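Local coordinates for protein beta-n-acetylhexosaminidase (Streptococcus pneumoniae, PDB 4AZC) that probably removes terminal beta-linked N-acetylhexosamine sugars from glycans, acting as a family 20 glycoside hydrolase built on a TIM-barrel catalytic module, at residues B[11-16]-B[326-331]; B[281-286]-B[340-345]; B[145-150]-B[183-188]; B[227-232]-B[255-260]. One frame throughout, in Å; residues are numbered along the deposited sequence.

Contact 1. Residues B[11-16]-B[326-331]. With NGW ((2S,3aR,5R,6S,7R,7aR)-5-(hydroxymethyl)-2-methyl-2,3a,5,6,7,7a-hexahydro-1H-pyrano[3,2-d][1,3]thiazole-6,7-diol), chain K.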
# COMPACT_ATOMS: atom_id res chain seq x y z
N LYS B 11 -8.85 4.13 5.25
CA LYS B 11 -8.30 3.30 6.34
C LYS B 11 -7.61 2.13 5.68
O LYS B 11 -8.26 1.28 5.06
CB LYS B 11 -9.39 2.78 7.28
CG LYS B 11 -10.02 3.82 8.22
CD LYS B 11 -10.96 4.76 7.49
CE LYS B 11 -12.04 3.99 6.71
NZ LYS B 11 -13.13 4.92 6.31
N VAL B 12 -6.28 2.10 5.78
CA VAL B 12 -5.48 1.20 4.94
C VAL B 12 -4.69 0.20 5.77
O VAL B 12 -4.13 0.57 6.79
CB VAL B 12 -4.49 2.00 4.05
CG1 VAL B 12 -3.78 1.08 3.05
CG2 VAL B 12 -5.20 3.15 3.33
N ILE B 13 -4.68 -1.06 5.33
CA ILE B 13 -3.74 -2.05 5.84
C ILE B 13 -2.66 -2.26 4.78
O ILE B 13 -2.97 -2.53 3.61
CB ILE B 13 -4.44 -3.40 6.24
CG1 ILE B 13 -3.41 -4.41 6.76
CG2 ILE B 13 -5.23 -4.00 5.07
CD1 ILE B 13 -2.69 -3.97 8.01
N SER B 14 -1.41 -2.09 5.18
CA SER B 14 -0.26 -2.30 4.29
C SER B 14 0.40 -3.65 4.53
O SER B 14 0.61 -4.04 5.69
CB SER B 14 0.77 -1.19 4.47
OG SER B 14 1.85 -1.41 3.58
N ILE B 15 0.73 -4.35 3.44
CA ILE B 15 1.34 -5.68 3.50
C ILE B 15 2.61 -5.71 2.65
O ILE B 15 2.57 -5.43 1.44
CB ILE B 15 0.36 -6.79 2.98
CG1 ILE B 15 -0.99 -6.74 3.71
CG2 ILE B 15 1.00 -8.19 3.04
CD1 ILE B 15 -0.99 -7.25 5.17
N ASP B 16 3.72 -6.09 3.27
CA ASP B 16 5.00 -6.24 2.58
C ASP B 16 5.08 -7.57 1.84
O ASP B 16 5.69 -8.53 2.34
CB ASP B 16 6.14 -6.13 3.60
CG ASP B 16 7.52 -6.00 2.96
OD1 ASP B 16 7.64 -5.94 1.71
OD2 ASP B 16 8.50 -5.95 3.73
N LEU B 326 -1.97 1.38 8.46
CA LEU B 326 -1.25 0.52 9.40
C LEU B 326 -0.46 -0.51 8.58
O LEU B 326 -0.96 -1.05 7.59
CB LEU B 326 -2.22 -0.13 10.41
CG LEU B 326 -1.62 -1.02 11.52
CD1 LEU B 326 -2.51 -1.05 12.75
CD2 LEU B 326 -1.35 -2.44 11.02
N SER B 327 0.79 -0.74 8.97
CA SER B 327 1.73 -1.41 8.09
C SER B 327 2.37 -2.65 8.70
O SER B 327 2.93 -2.61 9.80
CB SER B 327 2.82 -0.44 7.62
OG SER B 327 2.27 0.75 7.04
N ILE B 328 2.29 -3.75 7.95
CA ILE B 328 2.94 -5.00 8.27
C ILE B 328 4.20 -5.12 7.41
O ILE B 328 4.14 -4.98 6.19
CB ILE B 328 2.00 -6.21 8.02
CG1 ILE B 328 0.59 -5.96 8.62
CG2 ILE B 328 2.63 -7.51 8.51
CD1 ILE B 328 0.55 -5.75 10.14
N TRP B 329 5.34 -5.37 8.04
CA TRP B 329 6.62 -5.41 7.32
C TRP B 329 7.32 -6.74 7.49
O TRP B 329 7.16 -7.42 8.51
CB TRP B 329 7.54 -4.29 7.80
CG TRP B 329 7.01 -2.91 7.57
CD1 TRP B 329 6.44 -2.08 8.50
CD2 TRP B 329 7.00 -2.18 6.33
NE1 TRP B 329 6.10 -0.88 7.92
CE2 TRP B 329 6.42 -0.92 6.59
CE3 TRP B 329 7.43 -2.47 5.03
CZ2 TRP B 329 6.26 0.06 5.59
CZ3 TRP B 329 7.27 -1.50 4.03
CH2 TRP B 329 6.68 -0.25 4.33
N ALA B 330 8.10 -7.12 6.48
CA ALA B 330 8.74 -8.43 6.48
C ALA B 330 10.27 -8.33 6.41
O ALA B 330 10.91 -9.07 5.64
CB ALA B 330 8.18 -9.28 5.35
N ASP B 331 10.85 -7.46 7.24
CA ASP B 331 12.31 -7.18 7.24
C ASP B 331 13.15 -8.46 7.20
O ASP B 331 14.17 -8.53 6.49
CB ASP B 331 12.71 -6.32 8.45
CG ASP B 331 12.09 -4.92 8.41
OD1 ASP B 331 10.98 -4.74 7.85
OD2 ASP B 331 12.71 -3.98 8.97
O4 NGW K . 10.35 -2.60 6.58
C4 NGW K . 10.81 -1.30 6.90
C3 NGW K . 10.63 -0.38 5.69
C5 NGW K . 10.01 -0.76 8.08
O3 NGW K . 11.34 -0.91 4.57
C2 NGW K . 11.12 1.05 6.04
N2 NGW K . 10.69 2.04 5.02
C1 NGW K . 10.52 1.55 7.38
C7 NGW K . 9.23 2.20 5.07
C8 NGW K . 8.85 3.55 4.49
S1 NGW K . 8.84 2.08 6.86
O5 NGW K . 10.54 0.53 8.44
C6 NGW K . 10.11 -1.68 9.31
O6 NGW K . 11.48 -1.85 9.69
O HOH W 1 3.82 -2.59 4.83

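Contact 2. Residues B[281-286]-B[340-345]. With NGW ((2S,3aR,5R,6S,7R,7aR)-5-(hydroxymethyl)-2-methyl-2,3a,5,6,7,7a-hexahydro-1H-pyrano[3,2-d][1,3]thiazole-6,7-diol), chain K.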
# COMPACT_ATOMS: atom_id res chain seq x y z
N TYR B 281 4.17 -3.40 12.59
CA TYR B 281 4.53 -4.73 13.05
C TYR B 281 5.41 -5.41 12.01
O TYR B 281 5.04 -5.51 10.84
CB TYR B 281 3.30 -5.58 13.37
CG TYR B 281 3.66 -7.01 13.70
CD1 TYR B 281 4.61 -7.30 14.69
CD2 TYR B 281 3.06 -8.08 13.02
CE1 TYR B 281 4.96 -8.61 14.99
CE2 TYR B 281 3.41 -9.40 13.32
CZ TYR B 281 4.35 -9.66 14.30
OH TYR B 281 4.69 -10.95 14.61
N ILE B 282 6.59 -5.85 12.45
CA ILE B 282 7.56 -6.54 11.61
C ILE B 282 7.44 -8.01 11.97
O ILE B 282 7.60 -8.39 13.13
CB ILE B 282 9.01 -6.05 11.90
CG1 ILE B 282 9.25 -4.65 11.33
CG2 ILE B 282 10.07 -7.02 11.32
CD1 ILE B 282 8.98 -3.53 12.31
N LEU B 283 7.15 -8.84 10.97
CA LEU B 283 6.94 -10.27 11.22
C LEU B 283 8.04 -10.86 12.10
O LEU B 283 9.22 -10.72 11.80
CB LEU B 283 6.80 -11.04 9.90
CG LEU B 283 5.73 -10.59 8.90
CD1 LEU B 283 5.66 -11.57 7.73
CD2 LEU B 283 4.35 -10.43 9.55
N GLY B 284 7.62 -11.50 13.19
CA GLY B 284 8.53 -12.21 14.10
C GLY B 284 9.30 -11.34 15.08
O GLY B 284 10.11 -11.85 15.85
N GLN B 285 9.08 -10.03 15.05
CA GLN B 285 9.74 -9.12 15.99
C GLN B 285 9.20 -9.35 17.39
O GLN B 285 7.99 -9.40 17.60
CB GLN B 285 9.52 -7.65 15.60
CG GLN B 285 10.38 -6.65 16.39
CD GLN B 285 11.70 -6.35 15.72
OE1 GLN B 285 11.97 -6.82 14.62
NE2 GLN B 285 12.54 -5.55 16.37
N LYS B 286 10.11 -9.48 18.34
CA LYS B 286 9.75 -9.85 19.70
C LYS B 286 10.05 -8.70 20.66
O LYS B 286 10.86 -7.82 20.33
CB LYS B 286 10.45 -11.16 20.09
CG LYS B 286 9.99 -12.37 19.26
CD LYS B 286 8.45 -12.39 19.10
CE LYS B 286 7.89 -13.79 18.82
NZ LYS B 286 7.66 -14.12 17.39
N GLU B 340 -3.29 -14.66 12.29
CA GLU B 340 -4.00 -14.26 13.50
C GLU B 340 -3.37 -13.04 14.21
O GLU B 340 -4.08 -12.22 14.80
CB GLU B 340 -4.20 -15.46 14.46
CG GLU B 340 -2.92 -16.06 15.08
CD GLU B 340 -2.17 -17.04 14.18
OE1 GLU B 340 -2.56 -17.24 13.00
OE2 GLU B 340 -1.18 -17.62 14.67
N GLU B 341 -2.05 -12.93 14.14
CA GLU B 341 -1.36 -11.75 14.66
C GLU B 341 -1.79 -10.51 13.90
O GLU B 341 -2.10 -9.49 14.51
CB GLU B 341 0.15 -11.90 14.53
CG GLU B 341 0.78 -12.95 15.42
CD GLU B 341 2.30 -12.88 15.37
OE1 GLU B 341 2.86 -12.67 14.27
OE2 GLU B 341 2.93 -13.03 16.44
N ILE B 342 -1.80 -10.59 12.57
CA ILE B 342 -2.11 -9.44 11.73
C ILE B 342 -3.58 -9.04 11.89
O ILE B 342 -3.90 -7.85 12.01
CB ILE B 342 -1.71 -9.68 10.24
CG1 ILE B 342 -0.21 -9.38 10.03
CG2 ILE B 342 -2.52 -8.81 9.29
CD1 ILE B 342 0.76 -10.34 10.73
N PHE B 343 -4.46 -10.04 11.93
CA PHE B 343 -5.88 -9.80 12.19
C PHE B 343 -6.12 -9.15 13.56
O PHE B 343 -6.94 -8.25 13.68
CB PHE B 343 -6.68 -11.10 12.03
CG PHE B 343 -6.91 -11.52 10.58
CD1 PHE B 343 -6.17 -10.98 9.54
CD2 PHE B 343 -7.87 -12.49 10.28
CE1 PHE B 343 -6.38 -11.37 8.22
CE2 PHE B 343 -8.10 -12.90 8.95
CZ PHE B 343 -7.35 -12.34 7.92
N GLU B 344 -5.39 -9.59 14.58
CA GLU B 344 -5.51 -8.97 15.91
C GLU B 344 -5.16 -7.48 15.85
O GLU B 344 -5.89 -6.64 16.38
CB GLU B 344 -4.65 -9.70 16.96
CG GLU B 344 -4.98 -9.27 18.39
CD GLU B 344 -4.06 -9.87 19.44
OE1 GLU B 344 -3.19 -10.70 19.09
OE2 GLU B 344 -4.19 -9.51 20.62
N LEU B 345 -4.03 -7.16 15.22
CA LEU B 345 -3.62 -5.77 15.08
C LEU B 345 -4.59 -4.95 14.21
O LEU B 345 -4.92 -3.81 14.54
CB LEU B 345 -2.18 -5.69 14.55
CG LEU B 345 -1.54 -4.33 14.31
CD1 LEU B 345 -1.54 -3.46 15.56
CD2 LEU B 345 -0.13 -4.50 13.79
O4 NGW K . 10.35 -2.60 6.58
C4 NGW K . 10.81 -1.30 6.90
C3 NGW K . 10.63 -0.38 5.69
C5 NGW K . 10.01 -0.76 8.08
O3 NGW K . 11.34 -0.91 4.57
C2 NGW K . 11.12 1.05 6.04
N2 NGW K . 10.69 2.04 5.02
C1 NGW K . 10.52 1.55 7.38
C7 NGW K . 9.23 2.20 5.07
C8 NGW K . 8.85 3.55 4.49
S1 NGW K . 8.84 2.08 6.86
O5 NGW K . 10.54 0.53 8.44
C6 NGW K . 10.11 -1.68 9.31
O6 NGW K . 11.48 -1.85 9.69
O HOH W 2 5.23 -14.47 15.73

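Contact 3. Residues B[145-150]-B[183-188]. With NGW ((2S,3aR,5R,6S,7R,7aR)-5-(hydroxymethyl)-2-methyl-2,3a,5,6,7,7a-hexahydro-1H-pyrano[3,2-d][1,3]thiazole-6,7-diol), chain K.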
# COMPACT_ATOMS: atom_id res chain seq x y z
N LYS B 145 23.56 -3.10 -2.25
CA LYS B 145 22.83 -4.25 -2.74
C LYS B 145 21.33 -3.93 -2.89
O LYS B 145 20.56 -4.79 -3.30
CB LYS B 145 23.07 -5.47 -1.84
CG LYS B 145 24.56 -5.86 -1.75
CD LYS B 145 24.75 -7.22 -1.10
CE LYS B 145 26.23 -7.62 -1.12
NZ LYS B 145 26.44 -9.01 -0.61
N THR B 146 20.93 -2.70 -2.56
CA THR B 146 19.51 -2.34 -2.52
C THR B 146 19.13 -1.20 -3.43
O THR B 146 17.96 -1.04 -3.78
CB THR B 146 19.06 -1.89 -1.12
OG1 THR B 146 19.68 -0.64 -0.80
CG2 THR B 146 19.39 -2.94 -0.04
N THR B 147 20.12 -0.38 -3.79
CA THR B 147 19.86 0.94 -4.33
C THR B 147 20.49 1.18 -5.71
O THR B 147 21.64 0.82 -5.94
CB THR B 147 20.31 2.01 -3.31
OG1 THR B 147 19.54 1.88 -2.11
CG2 THR B 147 20.14 3.43 -3.87
N MET B 148 19.74 1.79 -6.61
CA MET B 148 20.23 2.09 -7.95
C MET B 148 21.12 3.34 -7.99
O MET B 148 20.85 4.34 -7.31
CB MET B 148 19.06 2.24 -8.92
CG MET B 148 19.44 2.68 -10.33
SD MET B 148 18.11 2.52 -11.51
CE MET B 148 16.73 3.32 -10.66
N ASP B 149 22.17 3.26 -8.80
CA ASP B 149 23.05 4.40 -9.08
C ASP B 149 22.34 5.41 -9.97
O ASP B 149 22.03 5.12 -11.13
CB ASP B 149 24.35 3.92 -9.74
CG ASP B 149 25.25 5.07 -10.19
OD1 ASP B 149 24.98 6.25 -9.88
OD2 ASP B 149 26.26 4.76 -10.87
N LEU B 150 22.11 6.61 -9.43
CA LEU B 150 21.36 7.64 -10.14
C LEU B 150 22.06 8.14 -11.41
O LEU B 150 21.41 8.60 -12.34
CB LEU B 150 21.01 8.82 -9.21
CG LEU B 150 20.07 8.51 -8.03
CD1 LEU B 150 19.87 9.75 -7.17
CD2 LEU B 150 18.72 7.97 -8.52
N GLU B 183 14.26 5.52 2.11
CA GLU B 183 15.56 4.97 2.54
C GLU B 183 16.61 4.73 1.42
O GLU B 183 17.13 3.61 1.29
CB GLU B 183 15.34 3.69 3.39
CG GLU B 183 14.59 3.95 4.71
CD GLU B 183 14.31 2.69 5.54
OE1 GLU B 183 14.06 1.60 4.99
OE2 GLU B 183 14.33 2.82 6.79
N TYR B 184 16.93 5.77 0.64
CA TYR B 184 18.02 5.71 -0.37
C TYR B 184 19.32 5.16 0.21
O TYR B 184 19.78 5.62 1.26
CB TYR B 184 18.29 7.08 -1.03
CG TYR B 184 19.18 6.95 -2.28
CD1 TYR B 184 18.62 6.70 -3.53
CD2 TYR B 184 20.56 7.03 -2.18
CE1 TYR B 184 19.41 6.55 -4.68
CE2 TYR B 184 21.38 6.87 -3.32
CZ TYR B 184 20.80 6.63 -4.56
OH TYR B 184 21.59 6.47 -5.69
N ALA B 185 19.89 4.16 -0.48
CA ALA B 185 21.17 3.52 -0.13
C ALA B 185 21.50 3.33 1.36
O ALA B 185 22.66 3.51 1.76
CB ALA B 185 22.33 4.22 -0.86
N ASN B 186 20.51 2.95 2.17
CA ASN B 186 20.77 2.81 3.61
C ASN B 186 21.89 1.79 3.95
O ASN B 186 22.71 2.04 4.83
CB ASN B 186 19.48 2.67 4.47
CG ASN B 186 18.61 1.43 4.11
OD1 ASN B 186 18.84 0.74 3.11
ND2 ASN B 186 17.60 1.18 4.93
N ASP B 187 21.94 0.70 3.18
CA ASP B 187 22.93 -0.38 3.36
C ASP B 187 24.37 0.04 3.05
O ASP B 187 25.32 -0.64 3.46
CB ASP B 187 22.57 -1.61 2.50
CG ASP B 187 22.82 -1.38 0.99
OD1 ASP B 187 22.40 -0.33 0.45
OD2 ASP B 187 23.42 -2.26 0.35
N ALA B 188 24.52 1.13 2.31
CA ALA B 188 25.83 1.52 1.80
C ALA B 188 26.35 2.80 2.43
O ALA B 188 27.41 3.28 2.05
CB ALA B 188 25.80 1.64 0.27
O4 NGW K . 10.35 -2.60 6.58
C4 NGW K . 10.81 -1.30 6.90
C3 NGW K . 10.63 -0.38 5.69
C5 NGW K . 10.01 -0.76 8.08
O3 NGW K . 11.34 -0.91 4.57
C2 NGW K . 11.12 1.05 6.04
N2 NGW K . 10.69 2.04 5.02
C1 NGW K . 10.52 1.55 7.38
C7 NGW K . 9.23 2.20 5.07
C8 NGW K . 8.85 3.55 4.49
S1 NGW K . 8.84 2.08 6.86
O5 NGW K . 10.54 0.53 8.44
C6 NGW K . 10.11 -1.68 9.31
O6 NGW K . 11.48 -1.85 9.69
O HOH W 3 17.03 1.03 0.36

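Contact 4. Residues B[227-232]-B[255-260]. With NGW ((2S,3aR,5R,6S,7R,7aR)-5-(hydroxymethyl)-2-methyl-2,3a,5,6,7,7a-hexahydro-1H-pyrano[3,2-d][1,3]thiazole-6,7-diol), chain K.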
# COMPACT_ATOMS: atom_id res chain seq x y z
N PHE B 227 6.73 7.58 -0.13
CA PHE B 227 7.06 7.82 1.29
C PHE B 227 7.73 9.18 1.44
O PHE B 227 8.21 9.75 0.47
CB PHE B 227 7.91 6.69 1.87
CG PHE B 227 7.23 5.35 1.83
CD1 PHE B 227 6.14 5.08 2.65
CD2 PHE B 227 7.68 4.36 0.97
CE1 PHE B 227 5.50 3.85 2.62
CE2 PHE B 227 7.05 3.11 0.92
CZ PHE B 227 5.95 2.86 1.75
N ASN B 228 7.74 9.71 2.66
CA ASN B 228 8.16 11.10 2.87
C ASN B 228 9.66 11.34 2.82
O ASN B 228 10.09 12.48 2.58
CB ASN B 228 7.62 11.63 4.21
CG ASN B 228 8.15 10.85 5.41
OD1 ASN B 228 7.64 9.79 5.75
ND2 ASN B 228 9.14 11.42 6.09
N ASP B 229 10.43 10.28 3.07
CA ASP B 229 11.89 10.36 3.29
C ASP B 229 12.63 11.37 2.41
O ASP B 229 13.32 12.26 2.91
CB ASP B 229 12.54 8.99 3.09
CG ASP B 229 11.97 7.94 4.03
OD1 ASP B 229 10.73 7.85 4.15
OD2 ASP B 229 12.78 7.20 4.63
N GLY B 230 12.49 11.21 1.10
CA GLY B 230 13.29 11.96 0.14
C GLY B 230 12.77 13.35 -0.17
O GLY B 230 13.44 14.12 -0.83
N PHE B 231 11.58 13.67 0.32
CA PHE B 231 10.96 14.96 0.00
C PHE B 231 11.45 16.09 0.91
O PHE B 231 11.33 16.00 2.14
CB PHE B 231 9.44 14.85 0.02
CG PHE B 231 8.88 14.17 -1.20
CD1 PHE B 231 8.92 12.78 -1.32
CD2 PHE B 231 8.33 14.91 -2.24
CE1 PHE B 231 8.41 12.13 -2.45
CE2 PHE B 231 7.82 14.28 -3.39
CZ PHE B 231 7.86 12.89 -3.50
N TYR B 232 12.01 17.13 0.30
CA TYR B 232 12.47 18.33 1.00
C TYR B 232 13.30 18.03 2.24
O TYR B 232 13.03 18.53 3.34
CB TYR B 232 11.27 19.23 1.34
CG TYR B 232 10.67 19.84 0.11
CD1 TYR B 232 11.21 20.99 -0.44
CD2 TYR B 232 9.59 19.22 -0.55
CE1 TYR B 232 10.69 21.54 -1.60
CE2 TYR B 232 9.06 19.78 -1.71
CZ TYR B 232 9.63 20.94 -2.21
OH TYR B 232 9.13 21.52 -3.35
N TRP B 255 18.69 10.52 14.61
CA TRP B 255 19.97 11.24 14.52
C TRP B 255 20.68 10.94 13.19
O TRP B 255 20.83 9.77 12.81
CB TRP B 255 20.89 10.94 15.71
CG TRP B 255 21.94 11.99 15.84
CD1 TRP B 255 23.15 12.02 15.19
CD2 TRP B 255 21.86 13.19 16.61
NE1 TRP B 255 23.83 13.17 15.52
CE2 TRP B 255 23.07 13.90 16.39
CE3 TRP B 255 20.90 13.73 17.47
CZ2 TRP B 255 23.33 15.14 17.01
CZ3 TRP B 255 21.16 14.97 18.08
CH2 TRP B 255 22.38 15.65 17.84
N GLY B 256 21.08 11.99 12.48
CA GLY B 256 21.78 11.85 11.17
C GLY B 256 20.91 11.42 9.99
O GLY B 256 21.43 11.02 8.93
N TYR B 257 19.60 11.46 10.18
CA TYR B 257 18.65 11.11 9.12
C TYR B 257 17.55 12.14 9.30
O TYR B 257 16.53 11.87 9.92
CB TYR B 257 18.15 9.67 9.30
CG TYR B 257 17.48 9.03 8.09
CD1 TYR B 257 18.23 8.66 6.96
CD2 TYR B 257 16.12 8.77 8.09
CE1 TYR B 257 17.61 8.05 5.85
CE2 TYR B 257 15.50 8.16 7.00
CZ TYR B 257 16.24 7.82 5.88
OH TYR B 257 15.58 7.24 4.80
N ASN B 258 17.81 13.34 8.77
CA ASN B 258 17.05 14.55 9.08
C ASN B 258 15.93 14.85 8.08
O ASN B 258 16.02 15.78 7.27
CB ASN B 258 18.02 15.73 9.19
CG ASN B 258 19.12 15.47 10.21
OD1 ASN B 258 20.32 15.63 9.93
ND2 ASN B 258 18.72 15.06 11.40
N LEU B 259 14.89 14.03 8.16
CA LEU B 259 13.77 14.10 7.22
C LEU B 259 12.96 15.38 7.43
O LEU B 259 13.02 15.98 8.50
CB LEU B 259 12.88 12.85 7.35
CG LEU B 259 13.56 11.48 7.33
CD1 LEU B 259 12.54 10.33 7.26
CD2 LEU B 259 14.59 11.38 6.18
N ALA B 260 12.22 15.80 6.40
CA ALA B 260 11.34 16.95 6.53
C ALA B 260 10.24 16.71 7.57
O ALA B 260 9.70 15.61 7.66
CB ALA B 260 10.72 17.30 5.18
O4 NGW K . 10.35 -2.60 6.58
C4 NGW K . 10.81 -1.30 6.90
C3 NGW K . 10.63 -0.38 5.69
C5 NGW K . 10.01 -0.76 8.08
O3 NGW K . 11.34 -0.91 4.57
C2 NGW K . 11.12 1.05 6.04
N2 NGW K . 10.69 2.04 5.02
C1 NGW K . 10.52 1.55 7.38
C7 NGW K . 9.23 2.20 5.07
C8 NGW K . 8.85 3.55 4.49
S1 NGW K . 8.84 2.08 6.86
O5 NGW K . 10.54 0.53 8.44
C6 NGW K . 10.11 -1.68 9.31
O6 NGW K . 11.48 -1.85 9.69
O HOH W 4 9.78 13.86 5.42
O HOH W 5 12.36 14.46 4.03

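Contact 1. Residues B[11-16]-B[326-331]
Val12, Ser14, Leu326 and Ile328 zip together the first and last strands of the barrel, running parallel. Leu326 N donates to Val12 O, Ser14 N to Leu326 O (2.7 Å) and Ile328 N to Ser14 O; beyond these, Asp16 N reaches Ile328 O only weakly.

A side-chain bond then takes over. Asp16 swings CG trans to its own N (chi1 -169°), and the anti side of OD2 receives Ala330 N at 3.0 Å. OD2 also lies in plane with the Trp329 indole, at its edge, and is salt-bridged to Arg19. Just beyond, Asp331 holds the bound sugar analogue with both oxygens, OD1 taking NGW O4 and OD2 taking NGW O6, each at 2.6 Å.

The two faces of Trp329 differ: one lies against the bound sugar analogue, the other carries a water over its centre. That water donates to Ile328 O (2.8 Å) and is hydrogen-bonded to Ser14 OG, which also bonds His43.

Apolar contacts form the other face of the sheet: Ile13 CD1 meets Leu326 CD2 at 3.6 Å, and Ile15 CD1 meets Ile328 CG1 at 4.0 Å. Helix 339-351 covers this face through Leu345 and Met346, while strand 41-45 continues the barrel beside 11-16.

Contact 2. Residues B[281-286]-B[340-345]
The striking feature is a very short hydrogen bond: Tyr281 OH donates to Glu341 OE1 at 2.5 Å, meeting the carboxylate from 41° out of its plane. Ring and carboxylate stand nearly perpendicular, 84° apart. The phenol oxygen has a second, weak partner in Gly284 N (3.3 Å), so it links the type II turn Ile282-Gln285 to the helix. The other carboxylate oxygen is held through water: water 2 accepts from Lys286 NZ and donates to Glu341 OE2 at 2.8 Å, joining opposite charges without direct contact.

Away from this polar end the packing is apolar. With CG trans to the backbone N (chi1 173°), the Tyr281 ring runs out to the helix, and Ile342 CD1 sits in its plane, 3.8 Å from Tyr281 CE2. The same methyl touches Leu283 CD2, also at 3.8 Å. Nearer the backbone, Leu345 CD2 packs on Tyr281 CB (3.6 Å). Next in sequence, Ile282 places CG1 3.7 Å from NGW C6 in the ligand pocket.

Strand 281-282 is hydrogen-bonded to strand 321-329, the last of the TIM barrel; helix 339-351 follows that strand and packs outside it, Leu345 on Leu326 and Ile342 on Ile328, with helix 294-303 also against Tyr281 and Leu345.

Contact 3. Residues B[145-150]-B[183-188]
Thr147 lies against Tyr184 and Ala185, which belong to the loop following the fourth strand of the TIM barrel, the loop that begins with the Asp-Glu pair characteristic of family 20 enzymes. First, Thr147 CB lies 3.6 Å from Ala185 CA. Its two branches then divide the work. OG1, beside the backbone N (chi1 -63°), takes a weak, bent bond from Ala185 N (2.8 Å) and shares a hydrogen bond with Thr146 OG1. CG2 instead projects over one face of the Tyr184 ring, a CH-pi contact 3.4 Å from the centroid and 17° off the normal.

The ring is held at its far end too: Tyr184 OH donates weakly to Met148 O at 2.8 Å, and Leu150 CG lies 3.5 Å from the same hydroxyl. At the loop's start, Glu183 faces the ligand, its OE1 bonded to His120 and, weakly, to NGW N2. Water 3 donates to Glu183 O and has weak contacts with Thr146 OG1 and Asn186 OD1.

Asp187 closes the other end. Its OD1 is bonded to Ser144 OG and lies 3.0 Å from Thr146 OG1, while Lys145 N points almost straight (175°) at the syn side of Asp187 OD2, 2.7 Å away.

Contact 4. Residues B[227-232]-B[255-260]
Leu259 lays CD1 against the Asn228 amide and CD2 against the Asp229 backbone: CD2 comes to 3.6 Å from Asp229 O, and CD1 to 3.8 Å from Asn228 ND2. CD2 also covers one face of the Tyr257 ring, off toward the rim. Tyr257 OH donates to the anti lone pair of Asp229 OD2 at 2.8 Å, with that oxygen in the ring plane and the carboxylate turned 74° to the ring. The other oxygen, OD1, accepts from Trp250 NE1, so both carboxylate oxygens are bonded, and Asp229 probably helps to position Trp250 of the ligand pocket.

Asn228 is fixed by backbone partners, OD1 by Trp250 N and ND2 by Ser251 O. Water 4 accepts from the same ND2 (2.6 Å) and lies 2.8 Å from Ala260 O. Water 5 accepts from Ala260 N at 2.7 Å and sits close to both Asp229 O and Phe231 O, bridging the Asn228-Phe231 type I turn and residues 255-260. Ala260 CB presses on Tyr232 O, 3.2 Å away.

Phe227 faces the ligand instead: NGW C8 is centred over its ring, 3.5 Å above the plane. This methyl probably corresponds to the acetamido methyl of a substrate, consistent with the aromatic-walled N-acetyl pocket of family 20 hydrolases.

How the contacts relate
From the N terminus, strand 10-16 opens contact 1, which closes more than 300 residues later at 326-331, joins the first and last strands and so closes the barrel. Within that span, contact 3 closes a short loop between 145-150 and 183-188, and contact 4 follows in series, between 227-232 and 255-260. These two touch where Glu183 meets Tyr257 and Asp229, while contact 4 reaches contact 1 through Phe227 against Trp329. Contact 2 opens at 281-286, before contact 1 closes, and ends at 340-345, so the two cross; strand 281-282 pairs with strand 321-329, and helix 339-351 packs against both strands. All four contribute residues around the same ligand.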